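Side-chain contacts in type III effector XopAI (Xanthomonas citri, PDB 6K93), which is a type III effector with a mono-ADP-ribosyltransferase fold, probably delivered into plant cells, whose domain appears to bind arginine-containing peptides: residues V88-S93 with K124-T129; G223-P228 with E303-L308; G271-M276 with N282-L287. All blocks are in the same frame, centred on the assembly; numbering follows the deposited sequence.

Interaction 1: V88-S93 with K124-T129; sequences VELNTS and KTALIT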
# COMPACT_ATOMS: atom_id res chain seq x y z
N VAL A 88 -15.58 14.56 -6.94
CA VAL A 88 -14.81 14.94 -8.11
C VAL A 88 -14.60 13.70 -8.98
O VAL A 88 -14.31 12.61 -8.47
CB VAL A 88 -13.48 15.57 -7.67
CG1 VAL A 88 -12.59 14.55 -6.97
CG2 VAL A 88 -12.77 16.19 -8.87
N GLU A 89 -14.77 13.85 -10.29
CA GLU A 89 -14.57 12.73 -11.21
C GLU A 89 -13.09 12.38 -11.24
O GLU A 89 -12.22 13.25 -11.14
CB GLU A 89 -15.07 13.05 -12.64
CG GLU A 89 -15.23 11.76 -13.49
CD GLU A 89 -15.76 12.00 -14.90
OE1 GLU A 89 -15.93 13.17 -15.27
OE2 GLU A 89 -16.00 11.01 -15.63
N LEU A 90 -12.78 11.09 -11.31
CA LEU A 90 -11.38 10.69 -11.46
C LEU A 90 -10.88 10.97 -12.86
O LEU A 90 -11.62 10.89 -13.84
CB LEU A 90 -11.17 9.21 -11.17
CG LEU A 90 -11.55 8.73 -9.80
CD1 LEU A 90 -11.40 7.21 -9.78
CD2 LEU A 90 -10.69 9.38 -8.72
N ASN A 91 -9.59 11.26 -12.95
CA ASN A 91 -8.92 11.44 -14.23
C ASN A 91 -8.74 10.08 -14.89
O ASN A 91 -7.95 9.25 -14.42
CB ASN A 91 -7.58 12.14 -14.06
CG ASN A 91 -6.82 12.27 -15.37
OD1 ASN A 91 -7.36 12.02 -16.45
ND2 ASN A 91 -5.55 12.64 -15.27
N THR A 92 -9.44 9.87 -15.99
CA THR A 92 -9.42 8.61 -16.72
C THR A 92 -8.57 8.68 -17.98
O THR A 92 -8.53 7.68 -18.72
CB THR A 92 -10.84 8.22 -17.10
OG1 THR A 92 -11.43 9.29 -17.85
CG2 THR A 92 -11.65 7.95 -15.84
N SER A 93 -7.93 9.81 -18.28
CA SER A 93 -7.22 9.94 -19.55
C SER A 93 -5.80 9.40 -19.43
O SER A 93 -5.11 9.65 -18.44
CB SER A 93 -7.24 11.40 -20.03
OG SER A 93 -6.29 12.18 -19.32
N LYS A 124 -10.78 9.99 -2.13
CA LYS A 124 -12.15 9.90 -1.60
C LYS A 124 -13.11 9.38 -2.67
O LYS A 124 -13.90 8.46 -2.42
CB LYS A 124 -12.61 11.27 -1.08
CG LYS A 124 -14.06 11.29 -0.64
CD LYS A 124 -14.49 12.63 -0.12
CE LYS A 124 -15.92 12.54 0.38
NZ LYS A 124 -16.39 13.82 0.96
N THR A 125 -13.05 9.95 -3.88
CA THR A 125 -13.91 9.44 -4.95
C THR A 125 -13.61 7.99 -5.25
O THR A 125 -14.52 7.17 -5.40
CB THR A 125 -13.74 10.27 -6.21
OG1 THR A 125 -14.21 11.58 -5.94
CG2 THR A 125 -14.55 9.66 -7.37
N ALA A 126 -12.33 7.63 -5.34
CA ALA A 126 -11.97 6.25 -5.67
C ALA A 126 -12.54 5.28 -4.66
O ALA A 126 -13.07 4.23 -5.03
CB ALA A 126 -10.45 6.10 -5.75
N LEU A 127 -12.41 5.59 -3.37
CA LEU A 127 -12.90 4.67 -2.36
C LEU A 127 -14.42 4.58 -2.40
O LEU A 127 -14.98 3.48 -2.39
CB LEU A 127 -12.42 5.10 -0.97
CG LEU A 127 -12.66 4.04 0.11
CD1 LEU A 127 -11.55 4.06 1.16
CD2 LEU A 127 -14.02 4.26 0.78
N ILE A 128 -15.11 5.72 -2.47
CA ILE A 128 -16.57 5.69 -2.39
C ILE A 128 -17.18 5.02 -3.62
O ILE A 128 -18.21 4.34 -3.51
CB ILE A 128 -17.09 7.12 -2.15
CG1 ILE A 128 -16.70 7.55 -0.74
CG2 ILE A 128 -18.61 7.17 -2.37
CD1 ILE A 128 -16.96 8.99 -0.42
N THR A 129 -16.54 5.15 -4.79
CA THR A 129 -17.09 4.60 -6.03
C THR A 129 -16.54 3.21 -6.37
O THR A 129 -16.85 2.68 -7.45
CB THR A 129 -16.80 5.54 -7.21
OG1 THR A 129 -15.39 5.59 -7.47
CG2 THR A 129 -17.34 6.93 -6.96
O HOH W 1 -14.25 13.50 -4.03

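Interaction 2: G223-P228 with E303-L308; sequences GEDQLP and ETHPRL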
# COMPACT_ATOMS: atom_id res chain seq x y z
N GLY A 223 3.95 -14.40 3.20
CA GLY A 223 3.68 -15.55 2.35
C GLY A 223 2.67 -15.16 1.29
O GLY A 223 1.67 -14.53 1.62
N GLU A 224 2.91 -15.57 0.03
CA GLU A 224 1.99 -15.29 -1.07
C GLU A 224 1.98 -16.49 -2.00
O GLU A 224 2.95 -17.23 -2.06
CB GLU A 224 2.40 -14.03 -1.85
CG GLU A 224 2.36 -12.73 -1.09
CD GLU A 224 2.55 -11.55 -1.96
OE1 GLU A 224 2.01 -11.55 -3.10
OE2 GLU A 224 3.17 -10.55 -1.51
N ASP A 225 0.90 -16.65 -2.74
CA ASP A 225 0.84 -17.75 -3.70
C ASP A 225 1.18 -17.23 -5.10
O ASP A 225 0.33 -17.09 -5.98
CB ASP A 225 -0.51 -18.44 -3.71
CG ASP A 225 -0.68 -19.42 -2.59
OD1 ASP A 225 0.31 -20.12 -2.14
OD2 ASP A 225 -1.82 -19.55 -2.15
N GLN A 226 2.45 -16.99 -5.32
CA GLN A 226 3.00 -16.55 -6.59
C GLN A 226 3.71 -17.70 -7.29
O GLN A 226 4.16 -18.66 -6.65
CB GLN A 226 3.97 -15.38 -6.42
CG GLN A 226 3.41 -14.15 -5.70
CD GLN A 226 2.38 -13.36 -6.52
OE1 GLN A 226 2.08 -13.68 -7.68
NE2 GLN A 226 1.81 -12.32 -5.90
N LEU A 227 3.80 -17.60 -8.61
CA LEU A 227 4.42 -18.63 -9.42
C LEU A 227 5.94 -18.47 -9.44
O LEU A 227 6.47 -17.38 -9.18
CB LEU A 227 3.87 -18.55 -10.83
CG LEU A 227 2.40 -19.00 -10.96
CD1 LEU A 227 1.83 -18.39 -12.22
CD2 LEU A 227 2.36 -20.51 -11.00
N PRO A 228 6.66 -19.54 -9.78
CA PRO A 228 8.12 -19.44 -9.81
C PRO A 228 8.63 -18.38 -10.77
O PRO A 228 9.59 -17.67 -10.42
CB PRO A 228 8.56 -20.84 -10.22
CG PRO A 228 7.44 -21.73 -9.67
CD PRO A 228 6.19 -20.94 -9.90
N GLU A 303 11.07 -28.66 -3.00
CA GLU A 303 10.18 -29.39 -3.89
C GLU A 303 8.72 -29.19 -3.53
O GLU A 303 7.84 -29.39 -4.39
CB GLU A 303 10.51 -30.88 -3.83
CG GLU A 303 11.95 -31.21 -4.05
CD GLU A 303 12.20 -31.59 -5.48
OE1 GLU A 303 11.62 -30.95 -6.37
OE2 GLU A 303 12.96 -32.55 -5.73
N THR A 304 8.44 -28.89 -2.27
CA THR A 304 7.10 -28.65 -1.74
C THR A 304 7.11 -27.25 -1.12
O THR A 304 8.15 -26.58 -1.07
CB THR A 304 6.70 -29.74 -0.74
OG1 THR A 304 7.57 -29.71 0.40
CG2 THR A 304 6.76 -31.12 -1.42
N HIS A 305 5.95 -26.79 -0.69
CA HIS A 305 5.85 -25.41 -0.21
C HIS A 305 6.72 -25.21 1.03
O HIS A 305 6.76 -26.09 1.90
CB HIS A 305 4.40 -25.06 0.10
CG HIS A 305 3.58 -24.77 -1.12
ND1 HIS A 305 2.36 -24.14 -1.06
CD2 HIS A 305 3.80 -25.05 -2.43
CE1 HIS A 305 1.86 -24.03 -2.28
NE2 HIS A 305 2.71 -24.59 -3.13
N PRO A 306 7.41 -24.06 1.15
CA PRO A 306 7.44 -23.01 0.13
C PRO A 306 8.36 -23.38 -1.03
O PRO A 306 9.52 -23.73 -0.79
CB PRO A 306 7.98 -21.79 0.90
CG PRO A 306 8.86 -22.40 1.95
CD PRO A 306 8.26 -23.73 2.31
N ARG A 307 7.86 -23.33 -2.26
CA ARG A 307 8.72 -23.66 -3.39
C ARG A 307 9.90 -22.71 -3.47
O ARG A 307 10.99 -23.10 -3.89
CB ARG A 307 7.93 -23.61 -4.70
CG ARG A 307 6.78 -24.61 -4.81
CD ARG A 307 7.22 -26.05 -4.55
NE ARG A 307 8.31 -26.49 -5.43
CZ ARG A 307 8.14 -26.88 -6.69
NH1 ARG A 307 6.94 -26.89 -7.24
NH2 ARG A 307 9.19 -27.25 -7.40
N LEU A 308 9.70 -21.46 -3.04
CA LEU A 308 10.73 -20.45 -3.02
C LEU A 308 10.63 -19.70 -1.70
O LEU A 308 9.54 -19.30 -1.28
CB LEU A 308 10.60 -19.47 -4.17
CG LEU A 308 10.81 -20.25 -5.48
CD1 LEU A 308 10.05 -19.61 -6.63
CD2 LEU A 308 12.31 -20.41 -5.77

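Interaction 3: G271-M276 with N282-L287; sequences GKRISM and NEQEVL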
# COMPACT_ATOMS: atom_id res chain seq x y z
N GLY A 271 10.33 -0.01 7.16
CA GLY A 271 8.99 -0.52 6.93
C GLY A 271 8.10 -0.06 8.06
O GLY A 271 8.48 -0.11 9.23
N LYS A 272 6.87 0.35 7.75
CA LYS A 272 6.06 1.04 8.74
C LYS A 272 5.03 0.11 9.35
O LYS A 272 4.35 -0.65 8.64
CB LYS A 272 5.35 2.25 8.12
CG LYS A 272 6.30 3.39 7.77
CD LYS A 272 6.84 4.03 9.00
CE LYS A 272 7.65 5.27 8.72
NZ LYS A 272 8.96 4.96 8.09
N ARG A 273 4.91 0.19 10.67
CA ARG A 273 3.92 -0.56 11.43
C ARG A 273 2.57 0.10 11.28
O ARG A 273 2.42 1.27 11.64
CB ARG A 273 4.32 -0.60 12.89
CG ARG A 273 5.75 -1.05 13.10
CD ARG A 273 6.17 -0.85 14.55
NE ARG A 273 5.71 -1.99 15.32
CZ ARG A 273 6.00 -2.17 16.61
NH1 ARG A 273 6.75 -1.28 17.25
NH2 ARG A 273 5.56 -3.24 17.26
N ILE A 274 1.59 -0.62 10.72
CA ILE A 274 0.28 -0.02 10.49
C ILE A 274 -0.82 -0.67 11.32
O ILE A 274 -2.01 -0.40 11.09
CB ILE A 274 -0.07 -0.03 9.00
CG1 ILE A 274 -0.21 -1.46 8.43
CG2 ILE A 274 1.00 0.72 8.20
CD1 ILE A 274 -0.90 -1.47 7.03
N SER A 275 -0.45 -1.46 12.33
CA SER A 275 -1.45 -2.07 13.21
C SER A 275 -2.36 -1.04 13.88
O SER A 275 -3.55 -1.30 14.08
CB SER A 275 -0.76 -2.95 14.27
OG SER A 275 0.18 -2.20 15.04
N MET A 276 -1.83 0.14 14.19
CA MET A 276 -2.65 1.20 14.79
C MET A 276 -3.82 1.61 13.89
O MET A 276 -4.85 2.11 14.40
CB MET A 276 -1.77 2.42 15.07
CG MET A 276 -0.74 2.25 16.15
SD MET A 276 -1.20 3.28 17.55
CE MET A 276 -1.17 4.91 16.81
N ASN A 282 -5.75 -7.28 15.70
CA ASN A 282 -4.92 -8.36 16.21
C ASN A 282 -3.73 -8.67 15.32
O ASN A 282 -2.88 -9.48 15.72
CB ASN A 282 -5.76 -9.63 16.39
CG ASN A 282 -6.45 -9.67 17.73
OD1 ASN A 282 -5.96 -9.13 18.72
ND2 ASN A 282 -7.61 -10.31 17.77
N GLU A 283 -3.63 -8.04 14.15
CA GLU A 283 -2.49 -8.22 13.27
C GLU A 283 -1.38 -7.22 13.64
O GLU A 283 -1.61 -6.22 14.33
CB GLU A 283 -2.89 -8.04 11.79
CG GLU A 283 -3.86 -9.11 11.22
CD GLU A 283 -4.06 -9.04 9.69
OE1 GLU A 283 -3.52 -8.12 9.02
OE2 GLU A 283 -4.77 -9.92 9.15
N GLN A 284 -0.17 -7.52 13.16
CA GLN A 284 1.01 -6.66 13.32
C GLN A 284 1.65 -6.48 11.94
O GLN A 284 2.76 -6.95 11.65
CB GLN A 284 2.01 -7.25 14.34
CG GLN A 284 1.44 -7.20 15.76
CD GLN A 284 2.39 -7.80 16.79
OE1 GLN A 284 2.02 -8.72 17.50
NE2 GLN A 284 3.60 -7.25 16.89
N GLU A 285 0.93 -5.78 11.06
CA GLU A 285 1.33 -5.61 9.67
C GLU A 285 2.36 -4.52 9.53
O GLU A 285 2.26 -3.46 10.17
CB GLU A 285 0.12 -5.32 8.80
CG GLU A 285 0.45 -5.18 7.34
CD GLU A 285 -0.79 -5.13 6.44
OE1 GLU A 285 -1.92 -5.03 6.96
OE2 GLU A 285 -0.61 -5.18 5.22
N VAL A 286 3.34 -4.77 8.68
CA VAL A 286 4.35 -3.81 8.24
C VAL A 286 4.21 -3.68 6.73
O VAL A 286 4.11 -4.70 6.04
CB VAL A 286 5.78 -4.26 8.61
CG1 VAL A 286 6.83 -3.40 7.99
CG2 VAL A 286 5.91 -4.27 10.15
N LEU A 287 4.16 -2.45 6.22
CA LEU A 287 3.86 -2.21 4.82
C LEU A 287 4.97 -1.38 4.21
O LEU A 287 5.36 -0.35 4.77
CB LEU A 287 2.52 -1.52 4.66
CG LEU A 287 2.07 -1.37 3.22
CD1 LEU A 287 1.88 -2.69 2.53
CD2 LEU A 287 0.79 -0.56 3.17
O HOH W 2 2.33 -3.43 12.95

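Interaction 1: V88-S93 with K124-T129
Val88 and Leu90, on an extended loop ahead of helix 95-109, dock on the last turn of helix 117-128 through one hydroxyl bond and a small apolar patch centred on Thr125. The hydroxyl of Thr125 donates to the backbone carbonyl of Val88, OG1 to O 2.7 Å, arriving in the carbonyl plane on a lone pair with a C=O...O angle of 136°. A water donates to the same OG1 at 2.7 Å and takes a weak bond from Val88 N, bridging loop and helix beside the direct bond. The side chain of Val88 lies nearly perpendicular to that of Thr125, its CG1 3.5 Å from the threonine OG1. A chi1 of -65° places Thr125 OG1 beside the backbone N and the methyl CG2 anti to it, turned to the loop, 4.0 Å from CG of Leu90. Leucine and threonine lie alongside each other, running opposite ways. Farther along, Leu90 CD1 reaches the methyl of Ala126, at 4.3 Å from CB. One turn on, Thr129 OG1 donates to Thr125 O from above its carbonyl plane, 2.7 Å away, and is also bonded to His195. Leu90 rests on Ala194 and His195 of helix 194-209, so the loop spans helices 117-128 and 194-209; Ala126 meets Ala198 and Phe199 there, while Lys124 and Ile128 pack helix 117-128 on Trp143 of helix 136-156.

Interaction 2: G223-P228 with E303-L308
Pro228 and Leu308 make the apolar half of this surface contact, and Asp225 and His305 the polar half; no hydrogen bond runs directly between 223-228 and 303-308. In the apolar part a single methyl does the touching: CD1 of Leu308 lies 3.7 Å from CA of Pro228 and 4.1 Å from its CB. With CG opposite the carbonyl carbon (chi1 -64°), the leucine presents this branch to the first turn of helix 228-234, while its side chain also packs on Ile299 and Glu301 of strand 293-301. In the polar part, OD1 of Asp225 approaches the His305 ring obliquely, 4.2 Å from CE1. Each group is held by a backbone atom of the loop before strand 262-268: Asp225 OD1 accepts from Ala261 N, and His305 ND1 is bonded to Gly259 O. Within 223-228, Gln226 NE2 donates to Glu224 OE1 at 2.9 Å, the carboxylate oxygen lying in the amide plane, and Glu224 OE2 forms a salt bridge with Arg245. Leu227 is the N-cap residue of helix 228-234. The cis peptide before Pro306 belongs to the turn between antiparallel strands 293-301 and 308-315, a beta hairpin of the five-stranded sheet in this mono-ADP-ribosyltransferase fold, here packed against the exit of edge strand 218-224.

Interaction 3: G271-M276 with N282-L287
Lys272 and Leu287 pair across an antiparallel beta hairpin, strand 272-273 against strand 285-288, within a three-stranded sheet of the mono-ADP-ribosyltransferase fold. The tight end is the backbone. Leu287 N donates to Lys272 O at 3.0 Å, and the reciprocal bond from Lys272 N to Leu287 O is straight but weak. Beyond the non-hydrogen-bonded pair Arg273-Val286, Ile274 N binds Glu285 O at 3.0 Å. Val286 CG1, opposite its own backbone N (chi1 171°), lies against the backbone of Gly271, 3.6 Å from its C, where the glycine has no side chain in the way. On the buried side Ile274 crosses Glu285 obliquely: CG1 sits between backbone N and carbonyl carbon (chi1 64°) and leads CD1 over the extended glutamate chain to its carboxylate carbon, CD, 3.7 Å away. The same methyl reaches CB of Leu287. That carboxylate end does not lie bare among apolar groups, since OE2 accepts from Trp174 NE1. Trp174 also packs on Ile274 and Leu287, and helix 194-209 touches Leu287 through Ile203 and Leu207.

Toward the hairpin's loop the two chains are held more loosely. Ser275 approaches chiefly with CB, 3.4 Å from Glu283 O. The ends of Arg273 and Gln284, both partly exposed, come only within 4.5 Å (NH2 to NE2), the amide nitrogen near the guanidinium plane at its edge; Glu251 ties both, by a salt bridge to the arginine and a hydrogen bond to the amide. One water bridges this more open side, donating to Glu285 O at 2.8 Å and accepting weakly from Ser275 N.

Interaction 3 is the buried contact of the three, interaction 1 is partly buried and interaction 2 lies at the surface. Their chemistry follows: strand pairing through backbone bonds in 271-276 with 282-287, one threonine hydroxyl and a few methyls where 88-93 meets a helix, and mainly van der Waals touch in interaction 2, whose polar groups are anchored outside it. Interactions 1 and 3 both rest on helix 194-209, though their nearest atoms are about 13 Å apart. Interaction 3 is nested within the chain loop closed by interaction 2, yet they belong to different sheets, with centres 24 Å apart. Interactions 1 and 2 lie on opposite sides of the chain's centre.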